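Local atomic coordinates of EF0056 (Enterococcus faecalis, PDB entry 6ORI), a protein that is of unknown molecular function but is an enterococcal surface protein with immunoglobulin-like domains, probably contributing to biofilm formation. Residues Q210-E221 with G238-E249. Sequence-based numbering, arbitrary orientation. Where two conformers were deposited one is given.
Sequences QFKHGSVNTKYE and GAIILDHKLTKE
Lys212 reaches Glu249 at one end of two long antiparallel strands, 211-221 and 239-248. The long, flexible lysine starts with CG anti to the backbone N (chi1 -168°), then bends at its last two torsions, bringing NZ 2.7 Å from Glu249 OE1 in a salt bridge; NZ approaches from above the carboxylate plane. A water links the same NZ to Glu249 O. Two residues, Lys212 and His213, stand opposite the single Thr247, forming a classic beta bulge: Thr247 O takes a 2.8 Å bond from Lys212 N and a weak one from His213 N. Beside it the Phe211 ring returns to Leu246, CE1 3.9 Å from CB.

On the face of Val216, Thr218, Leu242, His244 and Leu246, apolar groups of Val216, Leu242 and Leu246 meet strand 375-382, as befits a sandwich interior. Thr218 serves both needs: CG2 touches Leu242 CD2 at 3.8 Å, OG1 hydrogen-bonds to Tyr397 O. Buried His244 gives NE2 to Thr392 O, with Leu246 CG over one ring face.

The opposite face is more polar: a water joins Ser215 OG, Lys245 O and Thr247 OG1, which also hydrogen-bonds to Asp33 of strand 31-38. Farther along, chi1 (-85°) puts Glu221 CG 3.4 Å from Ile241 CG1, and the bend at chi2 (-70°) turns OE2 back to a salt bridge with Lys219 NZ. Strand 211-221 edges a five-stranded antiparallel sheet packed against a four-stranded one, a beta sandwich consistent with an immunoglobulin-like domain.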
loop_
_atom_site.group_PDB
_atom_site.type_symbol
_atom_site.label_atom_id
_atom_site.label_comp_id
_atom_site.label_asym_id
_atom_site.label_seq_id
_atom_site.Cartn_x
_atom_site.Cartn_y
_atom_site.Cartn_z
ATOM N N GLN A 210 -0.838 17.235 6.900
ATOM C CA GLN A 210 0.271 17.130 5.961
ATOM C C GLN A 210 0.294 15.846 5.141
ATOM O O GLN A 210 0.869 15.813 4.039
ATOM C CB GLN A 210 1.599 17.324 6.693
ATOM C CG GLN A 210 1.749 18.716 7.261
ATOM C CD GLN A 210 1.645 19.760 6.193
ATOM O OE1 GLN A 210 2.396 19.734 5.216
ATOM N NE2 GLN A 210 0.670 20.649 6.328
ATOM N N PHE A 211 -0.337 14.798 5.656
ATOM C CA PHE A 211 -0.400 13.522 4.948
ATOM C C PHE A 211 -1.825 13.159 4.617
ATOM O O PHE A 211 -2.746 13.435 5.392
ATOM C CB PHE A 211 0.279 12.437 5.769
ATOM C CG PHE A 211 1.741 12.661 5.879
ATOM C CD1 PHE A 211 2.572 12.311 4.850
ATOM C CD2 PHE A 211 2.290 13.265 6.994
ATOM C CE1 PHE A 211 3.928 12.536 4.924
ATOM C CE2 PHE A 211 3.629 13.502 7.058
ATOM C CZ PHE A 211 4.452 13.145 6.017
ATOM N N LYS A 212 -2.001 12.557 3.446
ATOM C CA LYS A 212 -3.286 12.121 2.964
ATOM C C LYS A 212 -3.543 10.639 3.193
ATOM O O LYS A 212 -4.670 10.233 3.430
ATOM C CB LYS A 212 -3.386 12.465 1.482
ATOM C CG LYS A 212 -4.798 12.326 0.940
ATOM C CD LYS A 212 -4.890 12.475 -0.557
ATOM C CE LYS A 212 -4.528 13.856 -1.021
ATOM N NZ LYS A 212 -5.405 14.945 -0.502
ATOM N N HIS A 213 -2.497 9.819 3.128
ATOM C CA HIS A 213 -2.664 8.382 3.175
ATOM C C HIS A 213 -1.339 7.700 3.486
ATOM O O HIS A 213 -0.271 8.205 3.164
ATOM C CB HIS A 213 -3.195 7.906 1.812
ATOM C CG HIS A 213 -3.634 6.477 1.765
ATOM N ND1 HIS A 213 -4.747 6.009 2.430
ATOM C CD2 HIS A 213 -3.117 5.417 1.109
ATOM C CE1 HIS A 213 -4.892 4.719 2.180
ATOM N NE2 HIS A 213 -3.926 4.341 1.371
ATOM N N GLY A 214 -1.432 6.549 4.139
ATOM C CA GLY A 214 -0.317 5.664 4.365
ATOM C C GLY A 214 -0.701 4.273 3.902
ATOM O O GLY A 214 -1.850 3.848 4.039
ATOM N N SER A 215 0.272 3.564 3.355
ATOM C CA SER A 215 0.066 2.213 2.896
ATOM C C SER A 215 1.301 1.400 3.190
ATOM O O SER A 215 2.389 1.938 3.356
ATOM C CB SER A 215 -0.263 2.186 1.403
ATOM O OG SER A 215 0.731 2.857 0.648
ATOM N N VAL A 216 1.119 0.092 3.284
ATOM C CA VAL A 216 2.228 -0.844 3.396
ATOM C C VAL A 216 2.077 -1.942 2.349
ATOM O O VAL A 216 1.093 -2.690 2.381
ATOM C CB VAL A 216 2.286 -1.445 4.806
ATOM C CG1 VAL A 216 3.314 -2.556 4.873
ATOM C CG2 VAL A 216 2.643 -0.380 5.817
ATOM N N ASN A 217 3.043 -2.014 1.436
ATOM C CA ASN A 217 3.148 -3.083 0.431
ATOM C C ASN A 217 4.199 -4.045 0.948
ATOM O O ASN A 217 5.133 -3.638 1.657
ATOM C CB ASN A 217 3.619 -2.528 -0.923
ATOM C CG ASN A 217 2.667 -2.839 -2.121
ATOM O OD1 ASN A 217 1.448 -2.809 -2.023
ATOM N ND2 ASN A 217 3.267 -3.131 -3.266
ATOM N N THR A 218 4.043 -5.316 0.643
ATOM C CA THR A 218 4.957 -6.348 1.086
ATOM C C THR A 218 5.417 -7.146 -0.115
ATOM O O THR A 218 4.720 -7.239 -1.133
ATOM C CB THR A 218 4.303 -7.309 2.087
ATOM O OG1 THR A 218 3.350 -8.125 1.401
ATOM C CG2 THR A 218 3.623 -6.571 3.237
ATOM N N LYS A 219 6.602 -7.702 -0.006
ATOM C CA LYS A 219 7.152 -8.539 -1.053
ATOM C C LYS A 219 8.144 -9.500 -0.435
ATOM O O LYS A 219 8.872 -9.131 0.484
ATOM C CB LYS A 219 7.887 -7.679 -2.083
ATOM C CG LYS A 219 8.437 -8.460 -3.249
ATOM C CD LYS A 219 9.295 -7.617 -4.161
ATOM C CE LYS A 219 9.833 -8.482 -5.287
ATOM N NZ LYS A 219 10.716 -7.724 -6.225
ATOM N N TYR A 220 8.132 -10.743 -0.870
ATOM C CA TYR A 220 9.254 -11.633 -0.591
ATOM C C TYR A 220 10.353 -11.388 -1.617
ATOM O O TYR A 220 10.137 -11.555 -2.821
ATOM C CB TYR A 220 8.827 -13.093 -0.656
ATOM C CG TYR A 220 10.028 -13.996 -0.625
ATOM C CD1 TYR A 220 10.658 -14.289 0.573
ATOM C CD2 TYR A 220 10.556 -14.523 -1.802
ATOM C CE1 TYR A 220 11.773 -15.115 0.607
ATOM C CE2 TYR A 220 11.666 -15.342 -1.781
ATOM C CZ TYR A 220 12.270 -15.631 -0.576
ATOM O OH TYR A 220 13.380 -16.442 -0.561
ATOM N N GLU A 221 11.537 -10.987 -1.161
ATOM C CA GLU A 221 12.679 -10.772 -2.041
ATOM C C GLU A 221 13.638 -11.954 -1.905
ATOM O O GLU A 221 13.829 -12.506 -0.811
ATOM C CB GLU A 221 13.432 -9.460 -1.740
ATOM C CG GLU A 221 12.884 -8.184 -2.406
ATOM C CD GLU A 221 13.083 -8.124 -3.927
ATOM O OE1 GLU A 221 13.499 -9.150 -4.522
ATOM O OE2 GLU A 221 12.812 -7.054 -4.522
ATOM N N GLY A 238 16.568 -14.904 2.027
ATOM C CA GLY A 238 15.645 -13.910 1.536
ATOM C C GLY A 238 15.022 -13.118 2.668
ATOM O O GLY A 238 15.362 -13.233 3.848
ATOM N N ALA A 239 14.104 -12.255 2.293
ATOM C CA ALA A 239 13.549 -11.305 3.233
ATOM C C ALA A 239 12.149 -10.920 2.843
ATOM O O ALA A 239 11.789 -10.950 1.662
ATOM C CB ALA A 239 14.412 -10.082 3.283
ATOM N N ILE A 240 11.340 -10.566 3.823
ATOM C CA ILE A 240 10.099 -9.882 3.533
ATOM C C ILE A 240 10.362 -8.390 3.619
ATOM O O ILE A 240 10.876 -7.899 4.627
ATOM C CB ILE A 240 8.967 -10.292 4.474
ATOM C CG1 ILE A 240 8.667 -11.784 4.311
ATOM C CG2 ILE A 240 7.720 -9.439 4.201
ATOM C CD1 ILE A 240 7.793 -12.356 5.413
ATOM N N ILE A 241 10.045 -7.691 2.536
ATOM C CA ILE A 241 10.246 -6.254 2.423
ATOM C C ILE A 241 8.942 -5.549 2.675
ATOM O O ILE A 241 7.922 -5.889 2.084
ATOM C CB ILE A 241 10.708 -5.844 1.006
ATOM C CG1 ILE A 241 11.813 -6.762 0.474
ATOM C CG2 ILE A 241 11.164 -4.390 0.976
ATOM C CD1 ILE A 241 13.016 -6.856 1.343
ATOM N N LEU A 242 8.961 -4.574 3.566
ATOM C CA LEU A 242 7.821 -3.707 3.847
ATOM C C LEU A 242 8.141 -2.355 3.266
ATOM O O LEU A 242 9.129 -1.715 3.660
ATOM C CB LEU A 242 7.568 -3.525 5.336
ATOM C CG LEU A 242 7.499 -4.760 6.201
ATOM C CD1 LEU A 242 7.191 -4.382 7.662
ATOM C CD2 LEU A 242 6.450 -5.688 5.645
ATOM N N ASP A 243 7.321 -1.906 2.338
ATOM C CA ASP A 243 7.429 -0.564 1.799
ATOM C C ASP A 243 6.291 0.267 2.372
ATOM O O ASP A 243 5.117 0.063 2.023
ATOM C CB ASP A 243 7.411 -0.581 0.273
ATOM C CG ASP A 243 8.760 -0.999 -0.321
ATOM O OD1 ASP A 243 9.740 -1.109 0.438
ATOM O OD2 ASP A 243 8.849 -1.199 -1.544
ATOM N N HIS A 244 6.643 1.132 3.313
ATOM C CA HIS A 244 5.698 2.034 3.940
ATOM C C HIS A 244 5.688 3.306 3.118
ATOM O O HIS A 244 6.667 4.049 3.088
ATOM C CB HIS A 244 6.135 2.299 5.384
ATOM C CG HIS A 244 5.245 3.249 6.127
ATOM N ND1 HIS A 244 5.702 4.007 7.191
ATOM C CD2 HIS A 244 3.924 3.521 6.010
ATOM C CE1 HIS A 244 4.706 4.726 7.666
ATOM N NE2 HIS A 244 3.619 4.461 6.956
ATOM N N LYS A 245 4.584 3.541 2.414
ATOM C CA LYS A 245 4.499 4.676 1.513
ATOM C C LYS A 245 3.528 5.729 2.042
ATOM O O LYS A 245 2.410 5.406 2.450
ATOM C CB LYS A 245 4.097 4.213 0.110
ATOM C CG LYS A 245 4.168 5.318 -0.936
ATOM C CD LYS A 245 3.917 4.800 -2.355
ATOM C CE LYS A 245 4.160 5.893 -3.389
ATOM N NZ LYS A 245 3.951 5.365 -4.758
ATOM N N LEU A 246 3.988 6.971 2.055
ATOM C CA LEU A 246 3.232 8.109 2.554
ATOM C C LEU A 246 2.878 9.030 1.410
ATOM O O LEU A 246 3.763 9.487 0.670
ATOM C CB LEU A 246 4.037 8.874 3.610
ATOM C CG LEU A 246 4.448 8.025 4.806
ATOM C CD1 LEU A 246 5.319 8.845 5.715
ATOM C CD2 LEU A 246 3.259 7.536 5.558
ATOM N N THR A 247 1.586 9.252 1.242
ATOM C CA THR A 247 1.033 10.149 0.233
ATOM C C THR A 247 0.800 11.487 0.919
ATOM O O THR A 247 0.054 11.549 1.910
ATOM C CB THR A 247 -0.298 9.560 -0.235
ATOM O OG1 THR A 247 -0.074 8.256 -0.809
ATOM C CG2 THR A 247 -1.025 10.481 -1.206
ATOM N N LYS A 248 1.407 12.542 0.408
ATOM C CA LYS A 248 1.255 13.847 1.018
ATOM C C LYS A 248 -0.027 14.559 0.615
ATOM O O LYS A 248 -0.622 14.274 -0.418
ATOM C CB LYS A 248 2.433 14.734 0.637
ATOM C CG LYS A 248 3.771 14.247 1.160
ATOM C CD LYS A 248 4.892 15.242 0.777
ATOM C CE LYS A 248 6.247 14.772 1.226
ATOM N NZ LYS A 248 7.273 15.833 0.966
ATOM N N GLU A 249 -0.430 15.504 1.443
ATOM C CA GLU A 249 -1.519 16.411 1.128
ATOM C C GLU A 249 -1.007 17.568 0.265
ATOM O O GLU A 249 -1.617 17.918 -0.753
ATOM C CB GLU A 249 -2.123 16.928 2.440
ATOM C CG GLU A 249 -3.326 17.843 2.272
ATOM C CD GLU A 249 -4.551 17.117 1.773
ATOM O OE1 GLU A 249 -4.594 15.863 1.857
ATOM O OE2 GLU A 249 -5.475 17.807 1.296
HETATM O O HOH W 1 -3.743 16.944 -2.004
HETATM O O HOH W 2 0.192 5.910 0.669
#